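Local coordinates for tannase (Fusobacterium nucleatum subsp. nucleatum ATCC 25586, PDB 6YQ4), which hydrolyses gallotannins as a tannase, probably through the serine-esterase chemistry of the alpha/beta-hydrolase fold, and carries a bound magnesium ion, at residues Q47-Y52 with V143-L148; N227-M232 with M350-A355. One frame throughout, in Å; residues are numbered along the deposited sequence.

Interaction 1 of 2, residues Q47-Y52 with V143-L148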
# COMPACT_ATOMS: atom_id res chain seq x y z
N GLN A 47 -8.47 -10.01 -13.84
CA GLN A 47 -8.75 -11.03 -12.83
C GLN A 47 -8.14 -12.36 -13.23
O GLN A 47 -8.86 -13.36 -13.30
CB GLN A 47 -10.25 -11.18 -12.60
CG GLN A 47 -10.98 -9.91 -12.20
CD GLN A 47 -12.48 -10.12 -12.07
OE1 GLN A 47 -13.17 -10.35 -13.07
NE2 GLN A 47 -13.00 -10.06 -10.84
N ASN A 48 -6.85 -12.39 -13.51
CA ASN A 48 -6.11 -13.65 -13.64
C ASN A 48 -4.82 -13.56 -12.83
O ASN A 48 -4.42 -12.48 -12.40
CB ASN A 48 -5.82 -13.97 -15.10
CG ASN A 48 -4.82 -13.03 -15.71
OD1 ASN A 48 -3.62 -13.11 -15.42
ND2 ASN A 48 -5.29 -12.13 -16.57
N MET A 49 -4.16 -14.70 -12.66
CA MET A 49 -2.99 -14.81 -11.79
C MET A 49 -1.93 -15.73 -12.39
O MET A 49 -2.26 -16.78 -12.95
CB MET A 49 -3.41 -15.31 -10.42
CG MET A 49 -2.28 -15.72 -9.52
SD MET A 49 -2.91 -16.10 -7.86
CE MET A 49 -4.24 -17.25 -8.24
N ASN A 50 -0.67 -15.34 -12.24
CA ASN A 50 0.48 -16.15 -12.64
C ASN A 50 1.08 -16.83 -11.42
O ASN A 50 1.34 -16.17 -10.41
CB ASN A 50 1.57 -15.29 -13.29
CG ASN A 50 1.13 -14.69 -14.59
OD1 ASN A 50 0.30 -15.25 -15.29
ND2 ASN A 50 1.70 -13.54 -14.93
N ILE A 51 1.33 -18.13 -11.54
CA ILE A 51 1.93 -18.91 -10.46
C ILE A 51 3.25 -19.49 -10.96
O ILE A 51 3.29 -20.14 -12.01
CB ILE A 51 0.99 -20.02 -9.99
CG1 ILE A 51 -0.26 -19.42 -9.35
CG2 ILE A 51 1.72 -20.95 -9.03
CD1 ILE A 51 -1.21 -20.48 -8.83
N TYR A 52 4.33 -19.24 -10.22
CA TYR A 52 5.66 -19.73 -10.55
C TYR A 52 6.15 -20.64 -9.43
O TYR A 52 6.12 -20.27 -8.25
CB TYR A 52 6.62 -18.57 -10.75
CG TYR A 52 6.13 -17.59 -11.77
CD1 TYR A 52 6.13 -17.91 -13.13
CD2 TYR A 52 5.65 -16.34 -11.39
CE1 TYR A 52 5.69 -17.01 -14.07
CE2 TYR A 52 5.20 -15.44 -12.33
CZ TYR A 52 5.24 -15.78 -13.67
OH TYR A 52 4.79 -14.88 -14.60
N VAL A 143 -6.47 -15.25 -3.24
CA VAL A 143 -6.11 -16.01 -2.04
C VAL A 143 -7.02 -17.21 -1.88
O VAL A 143 -6.56 -18.33 -1.61
CB VAL A 143 -6.15 -15.11 -0.79
CG1 VAL A 143 -5.94 -15.94 0.49
CG2 VAL A 143 -5.09 -14.06 -0.86
N ARG A 144 -8.32 -17.01 -2.03
CA ARG A 144 -9.25 -18.11 -1.87
C ARG A 144 -8.95 -19.23 -2.86
O ARG A 144 -8.99 -20.41 -2.51
CB ARG A 144 -10.68 -17.60 -2.01
CG ARG A 144 -11.01 -16.58 -0.94
CD ARG A 144 -12.44 -16.10 -1.00
NE ARG A 144 -12.83 -15.42 0.23
CZ ARG A 144 -13.63 -15.95 1.16
NH1 ARG A 144 -14.13 -17.17 1.00
NH2 ARG A 144 -13.94 -15.25 2.23
N TYR A 145 -8.60 -18.86 -4.10
CA TYR A 145 -8.12 -19.82 -5.08
C TYR A 145 -6.90 -20.58 -4.58
O TYR A 145 -6.81 -21.80 -4.75
CB TYR A 145 -7.79 -19.09 -6.39
CG TYR A 145 -7.24 -19.98 -7.48
CD1 TYR A 145 -8.08 -20.48 -8.48
CD2 TYR A 145 -5.89 -20.31 -7.52
CE1 TYR A 145 -7.60 -21.29 -9.47
CE2 TYR A 145 -5.39 -21.12 -8.52
CZ TYR A 145 -6.25 -21.61 -9.49
OH TYR A 145 -5.75 -22.43 -10.48
N LEU A 146 -5.94 -19.87 -3.98
CA LEU A 146 -4.77 -20.54 -3.41
C LEU A 146 -5.15 -21.57 -2.36
O LEU A 146 -4.60 -22.67 -2.35
CB LEU A 146 -3.81 -19.52 -2.82
CG LEU A 146 -3.21 -18.55 -3.84
CD1 LEU A 146 -2.13 -17.72 -3.16
CD2 LEU A 146 -2.65 -19.32 -5.01
N TYR A 147 -6.08 -21.22 -1.46
CA TYR A 147 -6.49 -22.17 -0.41
C TYR A 147 -7.21 -23.37 -1.00
O TYR A 147 -6.94 -24.52 -0.62
CB TYR A 147 -7.37 -21.48 0.64
CG TYR A 147 -6.58 -20.76 1.70
CD1 TYR A 147 -5.81 -21.46 2.63
CD2 TYR A 147 -6.56 -19.37 1.75
CE1 TYR A 147 -5.07 -20.79 3.61
CE2 TYR A 147 -5.82 -18.69 2.73
CZ TYR A 147 -5.08 -19.41 3.65
OH TYR A 147 -4.35 -18.72 4.59
N LEU A 148 -8.15 -23.13 -1.93
CA LEU A 148 -8.90 -24.21 -2.56
C LEU A 148 -7.98 -25.24 -3.21
O LEU A 148 -8.30 -26.44 -3.22
CB LEU A 148 -9.87 -23.63 -3.59
CG LEU A 148 -10.84 -24.65 -4.21
CD1 LEU A 148 -12.29 -24.31 -3.94
CD2 LEU A 148 -10.60 -24.74 -5.70

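Interaction 2 of 2, residues N227-M232 with M350-A355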
# COMPACT_ATOMS: atom_id res chain seq x y z
N ASN A 227 4.28 26.56 1.57
CA ASN A 227 3.34 27.16 0.63
C ASN A 227 3.83 27.17 -0.82
O ASN A 227 3.16 27.73 -1.69
CB ASN A 227 3.00 28.58 1.07
CG ASN A 227 2.21 28.60 2.37
OD1 ASN A 227 1.47 27.66 2.67
ND2 ASN A 227 2.37 29.67 3.14
N SER A 228 4.97 26.56 -1.09
CA SER A 228 5.44 26.37 -2.46
C SER A 228 5.61 24.87 -2.69
O SER A 228 6.21 24.18 -1.86
CB SER A 228 6.76 27.10 -2.69
OG SER A 228 7.83 26.36 -2.14
N TYR A 229 5.06 24.36 -3.79
CA TYR A 229 5.04 22.93 -4.06
C TYR A 229 5.87 22.59 -5.30
O TYR A 229 6.27 23.47 -6.08
CB TYR A 229 3.60 22.42 -4.25
CG TYR A 229 2.83 23.14 -5.37
CD1 TYR A 229 2.14 24.32 -5.12
CD2 TYR A 229 2.81 22.64 -6.66
CE1 TYR A 229 1.46 24.98 -6.13
CE2 TYR A 229 2.13 23.28 -7.67
CZ TYR A 229 1.46 24.45 -7.40
OH TYR A 229 0.79 25.10 -8.41
N SER A 230 6.13 21.29 -5.46
CA SER A 230 6.62 20.72 -6.72
C SER A 230 6.39 19.22 -6.69
O SER A 230 6.64 18.57 -5.68
CB SER A 230 8.09 21.03 -6.98
OG SER A 230 8.90 20.69 -5.88
N ARG A 231 5.91 18.70 -7.81
CA ARG A 231 5.42 17.33 -7.90
C ARG A 231 5.41 16.93 -9.36
O ARG A 231 5.38 17.77 -10.26
CB ARG A 231 4.01 17.20 -7.31
CG ARG A 231 2.94 18.09 -8.05
CD ARG A 231 1.54 17.87 -7.46
NE ARG A 231 0.57 18.89 -7.87
CZ ARG A 231 0.27 19.99 -7.18
NH1 ARG A 231 0.86 20.24 -6.02
NH2 ARG A 231 -0.62 20.86 -7.65
N MET A 232 5.41 15.63 -9.59
CA MET A 232 5.16 15.16 -10.94
C MET A 232 3.67 15.25 -11.20
O MET A 232 2.85 15.07 -10.29
CB MET A 232 5.70 13.74 -11.14
CG MET A 232 7.22 13.77 -11.29
SD MET A 232 8.13 12.26 -10.90
CE MET A 232 9.71 12.65 -11.68
N MET A 350 4.68 18.49 -1.79
CA MET A 350 4.31 17.81 -3.02
C MET A 350 2.85 18.07 -3.42
O MET A 350 2.58 18.80 -4.37
CB MET A 350 4.53 16.32 -2.88
CG MET A 350 4.62 15.63 -4.20
SD MET A 350 4.46 13.86 -4.06
CE MET A 350 3.32 13.50 -5.41
N LYS A 351 1.91 17.47 -2.72
CA LYS A 351 0.52 17.62 -3.08
C LYS A 351 -0.04 18.92 -2.50
O LYS A 351 0.46 19.45 -1.50
CB LYS A 351 -0.30 16.42 -2.60
CG LYS A 351 0.26 15.09 -3.09
CD LYS A 351 -0.76 13.97 -3.01
CE LYS A 351 -0.20 12.72 -3.64
NZ LYS A 351 -0.96 11.48 -3.25
N SER A 352 -1.07 19.45 -3.16
CA SER A 352 -1.77 20.65 -2.74
C SER A 352 -3.06 20.31 -2.00
O SER A 352 -3.72 19.31 -2.33
CB SER A 352 -2.09 21.54 -3.95
OG SER A 352 -0.93 21.71 -4.73
N PRO A 353 -3.47 21.13 -1.04
CA PRO A 353 -4.60 20.77 -0.17
C PRO A 353 -5.93 21.04 -0.84
O PRO A 353 -6.13 22.10 -1.45
CB PRO A 353 -4.40 21.70 1.04
CG PRO A 353 -3.78 22.93 0.45
CD PRO A 353 -2.98 22.50 -0.77
N PRO A 354 -6.92 20.13 -0.69
CA PRO A 354 -6.81 18.85 0.03
C PRO A 354 -6.16 17.76 -0.82
O PRO A 354 -6.62 17.47 -1.91
CB PRO A 354 -8.28 18.49 0.36
CG PRO A 354 -9.06 19.76 0.11
CD PRO A 354 -8.32 20.50 -0.96
N ALA A 355 -5.11 17.14 -0.28
CA ALA A 355 -4.22 16.29 -1.07
C ALA A 355 -4.91 15.05 -1.64
O ALA A 355 -4.48 14.54 -2.68
CB ALA A 355 -3.03 15.89 -0.20

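Interaction 1 of 2, residues Q47-Y52 with V143-L148
Helix-on-sheet packing of the alpha/beta-hydrolase fold brings M49 and I51, from one face of strand 48-54, against Y145 and L146 on the last turn of helix 134-148. The axes of the two segments come within 10.9 Å at closest, with 51° between their directions, a gap filled by apolar side chains from both. M49 sends its chain toward the helix: CG lies anti to the backbone N (chi1 168°), and a bend at chi3 leaves the methyl CE leading. CE of M49 approaches the Y145 ring obliquely, nearest CD2 of Y145 at 3.6 Å, and also lies 4.2 Å from CD2 of L146. I51 does the same work two residues along, its CD1 coming within 4.2 Å of CE2 of Y145. The same CD1 of I51 is 4.2 Å from CD2 of L146, so each strand side chain touches both helix side chains. All four residues are buried, and the contact between them is wholly apolar. In the sheet, the strand lies between 26-36 and 110-114: M49 bonds through its backbone to I35, and A112 of strand 110-114 lies against M49, I51 and L146. I51 also packs on M153, a residue of the magnesium site, while on another side of the helix R144 makes a salt bridge with D198.

Interaction 2 of 2, residues N227-M232 with M350-A355
R231 bridges from the small antiparallel sheet of strands 228-232 and 252-256 to the loop between helices 340-344 and 364-368, away from the magnesium site. It reaches over the backbone of M350 to S352 and can be followed outward from its root. Its CB rests 3.5 Å from CG of M350, an apolar touch at the base. CG sits between the backbone N and the carbonyl carbon (chi1 60°), and from there the chain runs extended to NE, passing alongside the M350 carbonyl; CD of R231 comes 3.4 Å from O of M350. At the tip NH1 makes two hydrogen bonds. One, of 2.8 Å from NH1 of R231 to O of M350, is fairly straight at 156°, with the oxygen in the guanidinium plane and the donor in the plane of the carbonyl. The other, 2.7 Å from NH1 of R231 to OG of S352, is more bent at 134°, and the hydroxyl oxygen is tilted out of the guanidinium plane. Using one nitrogen for a main-chain and a side-chain oxygen two residues apart ties the guanidinium to the loop and limits its rotation. The S352 hydroxyl also stands over one face of the Y229 ring, OG lying 4.0 Å from CD1 of Y229. Nearby, the backbone O of S230 is 3.6 Å from CA of M350. R231 pairs through its backbone with V253, while S228 and S230 bond through theirs to R349, just ahead of the loop segment. Farther along, P353 and P354, joined by a cis peptide bond, pack against helices 212-223 and 259-279; K351 turns away from the strand, its NZ bonded to O of D446.

Interaction 1 is a core contact and interaction 2 a surface one, and the two share no helix or strand. The first ties the large mixed sheet to a helix that covers it; the second joins a small two-stranded antiparallel sheet to the loop between helices 340-344 and 364-368. Their chemistry follows their places: buried methyl groups and an aromatic ring in 47-52 with 143-148, an arginine holding backbone and hydroxyl oxygens in 227-232 with 350-355. They lie on opposite sides of the chain's centre, about 39 Å apart between centres, and follow one another along the chain. The magnesium site neighbours interaction 1, whereas interaction 2 lies away from it.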